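Local coordinates for nigritoxine (Vibrio nigripulchritudo, PDB 5M41), which acts as a bacterial toxin against crustaceans and insects, built on a fold described as new, at residues Leu204-Ala215 with Phe232-Thr241; Glu243-Phe251 with Ile369-Glu378. All blocks are in the same frame, centred on the assembly; numbering follows the deposited sequence.

Contact 1 of 2, residues Leu204-Ala215 with Phe232-Thr241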
loop_
_atom_site.group_PDB
_atom_site.type_symbol
_atom_site.label_atom_id
_atom_site.label_comp_id
_atom_site.label_asym_id
_atom_site.label_seq_id
_atom_site.Cartn_x
_atom_site.Cartn_y
_atom_site.Cartn_z
ATOM N N LEU A 204 -20.952 26.467 4.622
ATOM C CA LEU A 204 -20.794 26.114 3.197
ATOM C C LEU A 204 -19.955 27.120 2.409
ATOM O O LEU A 204 -18.967 26.759 1.758
ATOM C CB LEU A 204 -22.184 25.953 2.542
ATOM C CG LEU A 204 -22.237 25.739 1.018
ATOM C CD1 LEU A 204 -21.542 24.426 0.667
ATOM C CD2 LEU A 204 -23.682 25.761 0.473
ATOM N N ASP A 205 -20.343 28.389 2.457
ATOM C CA ASP A 205 -19.636 29.410 1.689
ATOM C C ASP A 205 -18.584 30.155 2.506
ATOM O O ASP A 205 -17.740 30.806 1.935
ATOM C CB ASP A 205 -20.617 30.380 1.043
ATOM C CG ASP A 205 -21.173 29.841 -0.281
ATOM O OD1 ASP A 205 -20.539 30.101 -1.316
ATOM O OD2 ASP A 205 -22.242 29.178 -0.287
ATOM N N VAL A 206 -18.637 30.047 3.837
ATOM C CA VAL A 206 -17.617 30.655 4.712
ATOM C C VAL A 206 -16.256 29.991 4.503
ATOM O O VAL A 206 -15.223 30.659 4.434
ATOM C CB VAL A 206 -17.992 30.539 6.223
ATOM C CG1 VAL A 206 -16.875 31.102 7.100
ATOM C CG2 VAL A 206 -19.303 31.266 6.529
ATOM N N LEU A 207 -16.256 28.670 4.407
ATOM C CA LEU A 207 -14.997 27.916 4.338
ATOM C C LEU A 207 -14.120 28.268 3.131
ATOM O O LEU A 207 -12.937 28.575 3.309
ATOM C CB LEU A 207 -15.281 26.410 4.408
ATOM C CG LEU A 207 -15.792 25.946 5.777
ATOM C CD1 LEU A 207 -16.391 24.522 5.719
ATOM C CD2 LEU A 207 -14.633 26.053 6.767
ATOM N N PRO A 208 -14.686 28.233 1.890
ATOM C CA PRO A 208 -13.889 28.649 0.730
ATOM C C PRO A 208 -13.418 30.102 0.812
ATOM O O PRO A 208 -12.333 30.417 0.339
ATOM C CB PRO A 208 -14.870 28.489 -0.467
ATOM C CG PRO A 208 -16.240 28.339 0.118
ATOM C CD PRO A 208 -16.027 27.759 1.494
ATOM N N ARG A 209 -14.215 30.989 1.401
ATOM C CA ARG A 209 -13.731 32.361 1.621
ATOM C C ARG A 209 -12.624 32.402 2.634
ATOM O O ARG A 209 -11.671 33.173 2.485
ATOM C CB ARG A 209 -14.853 33.319 2.039
ATOM C CG ARG A 209 -15.924 33.428 0.963
ATOM C CD ARG A 209 -16.907 34.566 1.220
ATOM N NE ARG A 209 -17.646 34.792 -0.006
ATOM C CZ ARG A 209 -18.937 34.574 -0.159
ATOM N NH1 ARG A 209 -19.699 34.138 0.860
ATOM N NH2 ARG A 209 -19.469 34.795 -1.342
ATOM N N SER A 210 -12.748 31.587 3.676
ATOM C CA SER A 210 -11.688 31.507 4.678
ATOM C C SER A 210 -10.407 31.011 3.982
ATOM O O SER A 210 -9.360 31.619 4.108
ATOM C CB SER A 210 -12.112 30.604 5.843
ATOM O OG SER A 210 -11.092 30.580 6.845
ATOM N N ALA A 211 -10.520 29.947 3.188
ATOM C CA ALA A 211 -9.374 29.374 2.497
ATOM C C ALA A 211 -8.737 30.435 1.578
ATOM O O ALA A 211 -7.498 30.550 1.491
ATOM C CB ALA A 211 -9.804 28.164 1.682
ATOM N N LYS A 212 -9.578 31.226 0.913
ATOM C CA LYS A 212 -9.059 32.262 0.031
ATOM C C LYS A 212 -8.344 33.337 0.827
ATOM O O LYS A 212 -7.297 33.814 0.413
ATOM C CB LYS A 212 -10.169 32.903 -0.773
ATOM C CG LYS A 212 -10.337 32.310 -2.152
ATOM C CD LYS A 212 -11.508 32.941 -2.913
ATOM C CE LYS A 212 -12.853 32.396 -2.419
ATOM N NZ LYS A 212 -13.958 32.831 -3.329
ATOM N N GLY A 213 -8.917 33.731 1.960
ATOM C CA GLY A 213 -8.282 34.713 2.831
ATOM C C GLY A 213 -6.922 34.207 3.275
ATOM O O GLY A 213 -5.945 34.945 3.268
ATOM N N ALA A 214 -6.856 32.933 3.640
ATOM C CA ALA A 214 -5.593 32.366 4.080
ATOM C C ALA A 214 -4.545 32.339 2.944
ATOM O O ALA A 214 -3.375 32.536 3.221
ATOM C CB ALA A 214 -5.794 30.985 4.680
ATOM N N ALA A 215 -4.967 32.107 1.691
ATOM C CA ALA A 215 -4.040 32.074 0.552
ATOM C C ALA A 215 -3.473 33.445 0.235
ATOM O O ALA A 215 -2.440 33.530 -0.391
ATOM C CB ALA A 215 -4.713 31.511 -0.700
ATOM N N PHE A 232 0.087 27.947 1.691
ATOM C CA PHE A 232 -1.232 27.515 1.272
ATOM C C PHE A 232 -1.686 28.293 0.041
ATOM O O PHE A 232 -1.550 29.515 -0.008
ATOM C CB PHE A 232 -2.241 27.744 2.408
ATOM C CG PHE A 232 -3.637 27.282 2.077
ATOM C CD1 PHE A 232 -3.945 25.925 2.050
ATOM C CD2 PHE A 232 -4.630 28.201 1.778
ATOM C CE1 PHE A 232 -5.226 25.491 1.733
ATOM C CE2 PHE A 232 -5.914 27.780 1.455
ATOM C CZ PHE A 232 -6.207 26.419 1.431
ATOM N N THR A 233 -2.243 27.578 -0.937
ATOM C CA THR A 233 -2.854 28.202 -2.104
ATOM C C THR A 233 -4.297 27.730 -2.237
ATOM O O THR A 233 -4.664 26.668 -1.727
ATOM C CB THR A 233 -2.108 27.855 -3.402
ATOM O OG1 THR A 233 -2.134 26.433 -3.574
ATOM C CG2 THR A 233 -0.651 28.304 -3.327
ATOM N N PHE A 234 -5.096 28.538 -2.924
ATOM C CA PHE A 234 -6.497 28.246 -3.212
ATOM C C PHE A 234 -6.694 27.431 -4.503
ATOM O O PHE A 234 -7.784 26.927 -4.771
ATOM C CB PHE A 234 -7.307 29.560 -3.282
ATOM C CG PHE A 234 -8.804 29.348 -3.309
ATOM C CD1 PHE A 234 -9.473 28.828 -2.190
ATOM C CD2 PHE A 234 -9.554 29.655 -4.458
ATOM C CE1 PHE A 234 -10.846 28.606 -2.221
ATOM C CE2 PHE A 234 -10.933 29.432 -4.498
ATOM C CZ PHE A 234 -11.581 28.910 -3.364
ATOM N N GLU A 235 -5.648 27.293 -5.304
ATOM C CA GLU A 235 -5.762 26.594 -6.583
ATOM C C GLU A 235 -6.272 25.161 -6.425
ATOM O O GLU A 235 -5.849 24.430 -5.523
ATOM C CB GLU A 235 -4.427 26.619 -7.330
ATOM C CG GLU A 235 -4.057 28.022 -7.798
ATOM C CD GLU A 235 -2.615 28.154 -8.256
ATOM O OE1 GLU A 235 -1.877 27.142 -8.251
ATOM O OE2 GLU A 235 -2.223 29.289 -8.619
ATOM N N GLY A 236 -7.198 24.784 -7.305
ATOM C CA GLY A 236 -7.746 23.437 -7.352
ATOM C C GLY A 236 -9.039 23.240 -6.576
ATOM O O GLY A 236 -9.584 22.136 -6.561
ATOM N N PHE A 237 -9.517 24.291 -5.905
ATOM C CA PHE A 237 -10.788 24.227 -5.167
ATOM C C PHE A 237 -11.965 24.084 -6.129
ATOM O O PHE A 237 -12.024 24.771 -7.139
ATOM C CB PHE A 237 -10.968 25.478 -4.303
ATOM C CG PHE A 237 -10.570 25.300 -2.866
ATOM C CD1 PHE A 237 -11.550 25.175 -1.873
ATOM C CD2 PHE A 237 -9.224 25.295 -2.484
ATOM C CE1 PHE A 237 -11.195 25.022 -0.541
ATOM C CE2 PHE A 237 -8.864 25.139 -1.147
ATOM C CZ PHE A 237 -9.850 24.997 -0.178
ATOM N N THR A 238 -12.891 23.174 -5.826
ATOM C CA THR A 238 -14.118 23.043 -6.610
ATOM C C THR A 238 -15.214 23.939 -5.999
ATOM O O THR A 238 -14.918 24.752 -5.119
ATOM C CB THR A 238 -14.551 21.567 -6.708
ATOM O OG1 THR A 238 -14.501 20.976 -5.407
ATOM C CG2 THR A 238 -13.605 20.791 -7.631
ATOM N N SER A 239 -16.460 23.809 -6.458
ATOM C CA SER A 239 -17.586 24.552 -5.887
ATOM C C SER A 239 -17.723 24.327 -4.351
ATOM O O SER A 239 -17.284 23.308 -3.842
ATOM C CB SER A 239 -18.888 24.187 -6.605
ATOM O OG SER A 239 -19.488 23.020 -6.054
ATOM N N PRO A 240 -18.318 25.290 -3.619
ATOM C CA PRO A 240 -18.501 25.080 -2.181
ATOM C C PRO A 240 -19.127 23.724 -1.849
ATOM O O PRO A 240 -18.600 23.031 -0.989
ATOM C CB PRO A 240 -19.415 26.235 -1.777
ATOM C CG PRO A 240 -19.004 27.346 -2.715
ATOM C CD PRO A 240 -18.716 26.654 -4.032
ATOM N N THR A 241 -20.198 23.336 -2.546
ATOM C CA THR A 241 -20.901 22.071 -2.284
ATOM C C THR A 241 -20.019 20.864 -2.599
ATOM O O THR A 241 -20.012 19.892 -1.849
ATOM C CB THR A 241 -22.236 22.011 -3.078
ATOM O OG1 THR A 241 -23.060 23.115 -2.688
ATOM C CG2 THR A 241 -23.019 20.716 -2.834
HETATM O O HOH W 1 -17.404 24.429 1.134
#
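Lys212 lays the middle of its side chain over one face of the Phe234 ring. Its CG sits almost exactly above the ring centre, 3.4 Å from the Phe234 centroid and 7° off the ring normal, a CH-pi contact; the chain then bends at chi3 (-77°) so that CE also stays near the rim, at Phe234 CZ. Phe237 CB, from the last residue of the turn that Phe234 opens, lies over the opposite face, toward the rim. Ala211 takes a different approach: Ala211 CB meets the edge of Phe234 and lies 3.7 Å from Phe237 CZ. Phe232, its CG swung anti to the backbone N (chi1 -178°), turns its ring edge to the helix; Ala211 O lies at that edge, near the ring plane, 3.2 Å from Phe232 CE2. Ala214 CB adds an oblique contact, and the ring of Tyr257 from helix 253-264 also meets that of Phe232. At the other end Pro240 packs its ring crosswise against Leu204, whose CD1 comes to 3.7 Å from Pro240 CB, while Asp205 OD1 touches Pro240 CG at 3.5 Å. One water joins the backbones here, donating to Leu204 O (2.9 Å) and to Pro240 O (2.8 Å). Apart from that water the contact is mainly apolar: Ala211 of helix 206-215 touches all three phenylalanines, with Pro208, Lys212, Ala214 and Ala215 around it, and the facing segment makes a type II beta turn, Phe234 to Phe237, then enters helix 240-245 behind the N-cap Ser239.

Contact 2 of 2, residues Glu243-Phe251 with Ile369-Glu378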
loop_
_atom_site.group_PDB
_atom_site.type_symbol
_atom_site.label_atom_id
_atom_site.label_comp_id
_atom_site.label_asym_id
_atom_site.label_seq_id
_atom_site.Cartn_x
_atom_site.Cartn_y
_atom_site.Cartn_z
ATOM N N GLU A 243 -16.731 20.722 -2.546
ATOM C CA GLU A 243 -15.717 20.627 -1.481
ATOM C C GLU A 243 -16.266 19.917 -0.248
ATOM O O GLU A 243 -15.573 19.092 0.345
ATOM C CB GLU A 243 -15.167 22.002 -1.113
ATOM C CG GLU A 243 -14.182 22.558 -2.132
ATOM C CD GLU A 243 -13.023 21.612 -2.408
ATOM O OE1 GLU A 243 -12.431 21.015 -1.456
ATOM O OE2 GLU A 243 -12.711 21.455 -3.602
ATOM N N LEU A 244 -17.524 20.189 0.115
ATOM C CA LEU A 244 -18.123 19.467 1.254
ATOM C C LEU A 244 -18.378 18.019 0.901
ATOM O O LEU A 244 -18.184 17.119 1.743
ATOM C CB LEU A 244 -19.421 20.121 1.757
ATOM C CG LEU A 244 -19.363 21.545 2.323
ATOM C CD1 LEU A 244 -20.624 21.828 3.111
ATOM C CD2 LEU A 244 -18.180 21.790 3.251
ATOM N N ARG A 245 -18.811 17.771 -0.333
ATOM C CA ARG A 245 -19.024 16.402 -0.774
ATOM C C ARG A 245 -17.712 15.597 -0.733
ATOM O O ARG A 245 -17.728 14.408 -0.434
ATOM C CB ARG A 245 -19.629 16.368 -2.184
ATOM C CG ARG A 245 -21.078 16.834 -2.222
ATOM C CD ARG A 245 -21.594 16.892 -3.651
ATOM N NE ARG A 245 -21.498 15.593 -4.314
ATOM C CZ ARG A 245 -22.434 14.657 -4.276
ATOM N NH1 ARG A 245 -23.568 14.857 -3.612
ATOM N NH2 ARG A 245 -22.233 13.521 -4.929
ATOM N N ALA A 246 -16.594 16.262 -1.006
ATOM C CA ALA A 246 -15.280 15.606 -1.119
ATOM C C ALA A 246 -14.404 15.756 0.137
ATOM O O ALA A 246 -13.197 15.515 0.085
ATOM C CB ALA A 246 -14.539 16.134 -2.361
ATOM N N ILE A 247 -15.009 16.169 1.247
ATOM C CA ILE A 247 -14.283 16.416 2.514
ATOM C C ILE A 247 -13.415 15.237 3.000
ATOM O O ILE A 247 -12.363 15.447 3.582
ATOM C CB ILE A 247 -15.239 16.926 3.648
ATOM C CG1 ILE A 247 -14.473 17.305 4.909
ATOM C CG2 ILE A 247 -16.221 15.862 4.097
ATOM C CD1 ILE A 247 -13.696 18.592 4.791
ATOM N N GLN A 248 -13.855 14.005 2.770
ATOM C CA GLN A 248 -13.045 12.835 3.148
ATOM C C GLN A 248 -12.350 12.186 1.933
ATOM O O GLN A 248 -11.938 11.039 1.995
ATOM C CB GLN A 248 -13.917 11.820 3.907
ATOM C CG GLN A 248 -14.419 12.386 5.232
ATOM C CD GLN A 248 -15.124 11.343 6.094
ATOM O OE1 GLN A 248 -15.979 10.630 5.618
ATOM N NE2 GLN A 248 -14.771 11.283 7.373
ATOM N N SER A 249 -12.232 12.915 0.827
ATOM C CA SER A 249 -11.607 12.338 -0.369
ATOM C C SER A 249 -10.080 12.437 -0.261
ATOM O O SER A 249 -9.557 13.228 0.539
ATOM C CB SER A 249 -12.125 13.007 -1.654
ATOM O OG SER A 249 -11.573 14.295 -1.769
ATOM N N PRO A 250 -9.359 11.614 -1.034
ATOM C CA PRO A 250 -7.897 11.559 -0.857
ATOM C C PRO A 250 -7.155 12.898 -1.047
ATOM O O PRO A 250 -6.174 13.145 -0.313
ATOM C CB PRO A 250 -7.464 10.542 -1.907
ATOM C CG PRO A 250 -8.654 9.617 -2.002
ATOM C CD PRO A 250 -9.848 10.523 -1.901
ATOM N N PHE A 251 -7.596 13.750 -1.999
ATOM C CA PHE A 251 -6.874 15.006 -2.266
ATOM C C PHE A 251 -7.739 16.215 -1.895
ATOM O O PHE A 251 -7.515 17.284 -2.392
ATOM C CB PHE A 251 -6.356 15.091 -3.740
ATOM C CG PHE A 251 -5.702 13.796 -4.237
ATOM C CD1 PHE A 251 -4.442 13.393 -3.763
ATOM C CD2 PHE A 251 -6.370 12.966 -5.135
ATOM C CE1 PHE A 251 -3.852 12.200 -4.208
ATOM C CE2 PHE A 251 -5.783 11.775 -5.573
ATOM C CZ PHE A 251 -4.524 11.403 -5.112
ATOM N N ILE A 369 -5.807 3.571 -1.293
ATOM C CA ILE A 369 -6.513 4.807 -1.618
ATOM C C ILE A 369 -7.719 4.882 -0.683
ATOM O O ILE A 369 -8.595 4.003 -0.715
ATOM C CB ILE A 369 -6.935 4.822 -3.105
ATOM C CG1 ILE A 369 -5.690 4.639 -4.008
ATOM C CG2 ILE A 369 -7.689 6.124 -3.424
ATOM C CD1 ILE A 369 -5.972 4.252 -5.460
ATOM N N VAL A 370 -7.721 5.879 0.200
ATOM C CA VAL A 370 -8.729 5.966 1.292
ATOM C C VAL A 370 -9.622 7.211 1.142
ATOM O O VAL A 370 -9.129 8.318 1.002
ATOM C CB VAL A 370 -8.043 5.978 2.672
ATOM C CG1 VAL A 370 -9.061 6.190 3.806
ATOM C CG2 VAL A 370 -7.266 4.676 2.888
ATOM N N GLY A 371 -10.929 7.008 1.135
ATOM C CA GLY A 371 -11.913 8.086 1.114
ATOM C C GLY A 371 -13.281 7.440 1.109
ATOM O O GLY A 371 -13.382 6.221 1.233
ATOM N N SER A 372 -14.345 8.222 0.939
ATOM C CA SER A 372 -15.650 7.596 0.861
ATOM C C SER A 372 -15.737 6.817 -0.448
ATOM O O SER A 372 -15.051 7.163 -1.415
ATOM C CB SER A 372 -16.778 8.628 0.973
ATOM O OG SER A 372 -17.069 9.183 -0.291
ATOM N N SER A 373 -16.568 5.767 -0.498
ATOM C CA SER A 373 -16.688 5.013 -1.742
ATOM C C SER A 373 -17.072 5.912 -2.923
ATOM O O SER A 373 -16.505 5.784 -4.019
ATOM C CB SER A 373 -17.629 3.815 -1.621
ATOM O OG SER A 373 -18.882 4.199 -1.150
ATOM N N ARG A 374 -17.977 6.862 -2.687
ATOM C CA ARG A 374 -18.342 7.805 -3.727
ATOM C C ARG A 374 -17.146 8.646 -4.191
ATOM O O ARG A 374 -17.029 8.911 -5.381
ATOM C CB ARG A 374 -19.487 8.712 -3.280
ATOM C CG ARG A 374 -19.771 9.819 -4.281
ATOM C CD ARG A 374 -20.716 10.886 -3.728
ATOM N NE ARG A 374 -20.131 11.671 -2.634
ATOM C CZ ARG A 374 -20.865 12.326 -1.735
ATOM N NH1 ARG A 374 -22.177 12.267 -1.811
ATOM N NH2 ARG A 374 -20.295 13.020 -0.762
ATOM N N ASP A 375 -16.280 9.062 -3.262
ATOM C CA ASP A 375 -15.066 9.810 -3.609
ATOM C C ASP A 375 -14.154 8.996 -4.514
ATOM O O ASP A 375 -13.547 9.536 -5.431
ATOM C CB ASP A 375 -14.251 10.189 -2.363
ATOM C CG ASP A 375 -15.008 11.106 -1.406
ATOM O OD1 ASP A 375 -15.858 11.892 -1.861
ATOM O OD2 ASP A 375 -14.714 11.057 -0.187
ATOM N N LEU A 376 -14.037 7.695 -4.241
ATOM C CA LEU A 376 -13.211 6.842 -5.084
ATOM C C LEU A 376 -13.784 6.719 -6.510
ATOM O O LEU A 376 -13.017 6.788 -7.477
ATOM C CB LEU A 376 -12.967 5.478 -4.428
ATOM C CG LEU A 376 -11.702 5.492 -3.545
ATOM C CD1 LEU A 376 -11.660 6.625 -2.520
ATOM C CD2 LEU A 376 -11.418 4.150 -2.901
ATOM N N ILE A 377 -15.104 6.551 -6.642
ATOM C CA ILE A 377 -15.730 6.477 -7.980
ATOM C C ILE A 377 -15.447 7.790 -8.718
ATOM O O ILE A 377 -14.946 7.787 -9.843
ATOM C CB ILE A 377 -17.265 6.240 -7.901
ATOM C CG1 ILE A 377 -17.583 4.852 -7.331
ATOM C CG2 ILE A 377 -17.940 6.413 -9.265
ATOM C CD1 ILE A 377 -16.892 3.702 -8.035
ATOM N N GLU A 378 -15.725 8.911 -8.060
ATOM C CA GLU A 378 -15.522 10.217 -8.685
ATOM C C GLU A 378 -14.054 10.415 -9.038
ATOM O O GLU A 378 -13.743 10.901 -10.110
ATOM C CB GLU A 378 -16.048 11.345 -7.801
ATOM C CG GLU A 378 -17.577 11.382 -7.756
ATOM C CD GLU A 378 -18.153 12.401 -6.768
ATOM O OE1 GLU A 378 -17.399 13.265 -6.259
ATOM O OE2 GLU A 378 -19.381 12.347 -6.508
HETATM O O HOH W 2 -15.796 12.917 1.117
#
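Ile369, near the end of strand 366-370, offers its CG2 to Pro250 CG at 3.9 Å, and the carbonyl O of Val370 lies 3.3 Å from the same proline carbon. Gly371 comes next, at the corner where the chain turns toward helix 373-382. Its CA approaches Gln248 O to 3.1 Å in a CA-H...O contact. Ser372 is the N-cap of helix 373-382 and forms a capping box with Asp375: Ser372 OG accepts from Asp375 N, while Ser372 N gives its hydrogen to Asp375 OD2 from above the carboxylate plane. This classic helix start faces the type I beta turn Ala246-Ser249, which follows helix 240-245. Arg374, with CG anti to the backbone N (chi1 173°) and the chain bent at chi3, extends across to the end of helix 240-245. There its NH2 donates to Arg245 O at 2.9 Å, a bond bent to 141° at the hydrogen, and NH1 is held by Gly19 O. The two guanidinium groups overlap off-centre with planes 37° apart, Arg374 NH1 lying 3.4 Å from Arg245 CZ; neighbouring carbonyl and carboxylate oxygens probably ease the like charges. Asp375 presses its carboxylate carbon to within 3.5 Å of Ser249 CB, and OD2 also accepts from a water that donates to Arg245 O and accepts from Gln248 N, tying the turn to the helix start. Leu376 adds a looser touch, CD1 to Pro250 CG. One turn after Arg374, Glu378 approaches the Arg245 guanidinium at its edge, OE2 making a weak salt bridge to Arg245 NH2 at 3.5 Å.

How the contacts relate
Helix 240-245 is shared: its first residues belong to contact 1 and its last to contact 2. The centres of the two contacts are about 17 Å apart. Contact 1 closes before contact 2 opens along the chain; past helix 240-245 the chain meets the corner after strand 366-370. The two also touch directly. Thr238 OG1 and Glu243 OE2 lie 2.6 Å apart, a probable hydrogen bond, and Leu204 CD1 packs 3.7 Å from Leu244 CD1. Glu243 also accepts from Leu254 N of helix 253-264, which packs beside both contacts. The magnesium ion is bound at Val189, Glu192 and Asp195, none of which belongs to either contact.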